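Local coordinates for protein bacterioferritin (Mycobacterium smegmatis str. MC2 155, PDB 3BKN) that probably stores iron in a heme-containing shell of 24 subunits and oxidises ferrous iron at a di-nuclear centre that can hold zinc, at residues L15-T20 / R73-R78. Numbering follows the deposited sequence.
With ZN (zinc ion), chain M.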
# COMPACT_ATOMS: atom_id res chain seq x y z
N LEU A 15 -52.33 2.02 -8.82
CA LEU A 15 -51.79 2.45 -7.52
C LEU A 15 -52.48 1.72 -6.38
O LEU A 15 -51.80 1.30 -5.44
CB LEU A 15 -51.95 3.98 -7.31
CG LEU A 15 -51.30 4.53 -6.06
CD1 LEU A 15 -49.81 4.21 -5.99
CD2 LEU A 15 -51.46 5.95 -6.11
N THR A 16 -53.81 1.59 -6.45
CA THR A 16 -54.52 0.93 -5.37
C THR A 16 -54.04 -0.49 -5.28
O THR A 16 -53.79 -0.98 -4.17
CB THR A 16 -56.03 1.01 -5.53
OG1 THR A 16 -56.42 2.37 -5.35
CG2 THR A 16 -56.75 0.14 -4.47
N SER A 17 -53.89 -1.15 -6.43
CA SER A 17 -53.35 -2.54 -6.45
C SER A 17 -51.95 -2.66 -5.82
O SER A 17 -51.74 -3.58 -5.02
CB SER A 17 -53.30 -3.14 -7.86
OG SER A 17 -54.42 -3.94 -8.11
N GLU A 18 -51.03 -1.75 -6.16
CA GLU A 18 -49.74 -1.78 -5.49
C GLU A 18 -49.84 -1.53 -3.98
O GLU A 18 -49.12 -2.17 -3.18
CB GLU A 18 -48.71 -0.80 -6.06
CG GLU A 18 -48.66 -0.70 -7.50
CD GLU A 18 -48.05 -1.88 -8.18
OE1 GLU A 18 -47.37 -2.70 -7.54
OE2 GLU A 18 -48.22 -1.96 -9.41
N LEU A 19 -50.67 -0.60 -3.55
CA LEU A 19 -50.67 -0.32 -2.15
C LEU A 19 -51.20 -1.53 -1.43
O LEU A 19 -50.80 -1.78 -0.29
CB LEU A 19 -51.49 0.88 -1.77
CG LEU A 19 -50.97 2.13 -2.39
CD1 LEU A 19 -52.06 3.16 -2.28
CD2 LEU A 19 -49.72 2.57 -1.72
N THR A 20 -52.08 -2.29 -2.09
CA THR A 20 -52.66 -3.48 -1.50
C THR A 20 -51.65 -4.57 -1.50
O THR A 20 -51.51 -5.27 -0.51
CB THR A 20 -53.87 -3.99 -2.26
OG1 THR A 20 -54.87 -2.96 -2.36
CG2 THR A 20 -54.45 -5.16 -1.54
N ARG A 73 -57.33 4.41 -0.46
CA ARG A 73 -58.14 3.24 -0.78
C ARG A 73 -57.25 2.04 -0.80
O ARG A 73 -56.15 2.12 -1.32
CB ARG A 73 -58.78 3.51 -2.13
CG ARG A 73 -59.61 2.44 -2.73
CD ARG A 73 -60.15 2.90 -4.08
NE ARG A 73 -61.16 1.95 -4.53
CZ ARG A 73 -61.92 2.15 -5.60
NH1 ARG A 73 -61.77 3.26 -6.31
NH2 ARG A 73 -62.83 1.23 -5.93
N LEU A 74 -57.70 0.94 -0.18
CA LEU A 74 -57.07 -0.42 -0.32
C LEU A 74 -58.09 -1.43 -0.82
O LEU A 74 -59.27 -1.30 -0.53
CB LEU A 74 -56.57 -0.94 1.02
CG LEU A 74 -55.25 -0.47 1.64
CD1 LEU A 74 -55.12 -1.07 3.03
CD2 LEU A 74 -54.01 -0.81 0.77
N PHE A 75 -57.65 -2.44 -1.57
CA PHE A 75 -58.55 -3.54 -1.91
C PHE A 75 -58.57 -4.51 -0.75
O PHE A 75 -57.94 -4.25 0.27
CB PHE A 75 -58.12 -4.25 -3.19
CG PHE A 75 -58.20 -3.39 -4.43
CD1 PHE A 75 -59.32 -2.56 -4.67
CD2 PHE A 75 -57.17 -3.45 -5.40
CE1 PHE A 75 -59.42 -1.78 -5.85
CE2 PHE A 75 -57.24 -2.68 -6.58
CZ PHE A 75 -58.38 -1.84 -6.81
N SER A 76 -59.30 -5.61 -0.86
CA SER A 76 -59.35 -6.60 0.22
C SER A 76 -58.10 -7.42 0.33
O SER A 76 -57.72 -8.08 -0.62
CB SER A 76 -60.46 -7.58 -0.03
OG SER A 76 -61.66 -6.98 0.36
N LEU A 77 -57.45 -7.40 1.48
CA LEU A 77 -56.33 -8.28 1.70
C LEU A 77 -56.77 -9.73 1.77
O LEU A 77 -57.76 -10.04 2.39
CB LEU A 77 -55.65 -7.91 3.01
CG LEU A 77 -54.88 -6.63 2.88
CD1 LEU A 77 -54.68 -6.08 4.25
CD2 LEU A 77 -53.58 -7.01 2.26
N ARG A 78 -56.03 -10.62 1.13
CA ARG A 78 -56.21 -12.06 1.35
C ARG A 78 -55.04 -12.50 2.17
O ARG A 78 -53.89 -12.49 1.72
CB ARG A 78 -56.24 -12.79 0.02
CG ARG A 78 -57.15 -12.11 -0.96
CD ARG A 78 -57.02 -12.65 -2.37
NE ARG A 78 -57.47 -11.62 -3.31
CZ ARG A 78 -57.95 -11.86 -4.53
NH1 ARG A 78 -58.02 -13.12 -4.96
NH2 ARG A 78 -58.35 -10.85 -5.29
ZN ZN M . -46.46 -4.08 -8.58
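One face of the Phe75 ring carries the methyl of Thr16: CG2 stands over the ring centre, 3.4 Å from the centroid and 8° off the normal, a CH-pi contact. At the ring edge, near its plane, lies Ser17 OG, 3.4 Å from Phe75 CE2; that hydroxyl also has a weak hydrogen bond to Arg100 of helix 83-110. With CG2 anti to the backbone N, the Thr16 methyl points at the ring, while Arg73, its chain extended, passes beside both branches, CD 4.0 Å from Thr16 OG1. One helical turn on, Thr20 OG1 accepts a nearly straight hydrogen bond from Phe75 N (2.9 Å, N-H...O angle 165°). The same hydroxyl donates its own proton to Thr16 O at 2.9 Å. Thr16 O is therefore gripped twice, by Thr20 N and Thr20 OG1 from opposite faces of its carbonyl plane. Beyond the bond, Leu74 sends CD2 against the backbone of helix 5-34, 3.5 Å from Leu19 O, and Leu77 CD2 comes within 3.9 Å of Thr20 O. Tyr71 of a second subunit packs on both leucines, while Gln72 of that subunit bonds to Phe75 O and Leu77 N. The contact thus lays the long loop between helices 38-64 and 83-110 along the first helix of the ferritin four-helix bundle, where Glu18 binds zinc and Leu19 touches heme. Chemically, a single threonine hydroxyl relays between loop and helix, giving the loop N-H an acceptor and the helix carbonyl a second donor beside an otherwise largely apolar contact.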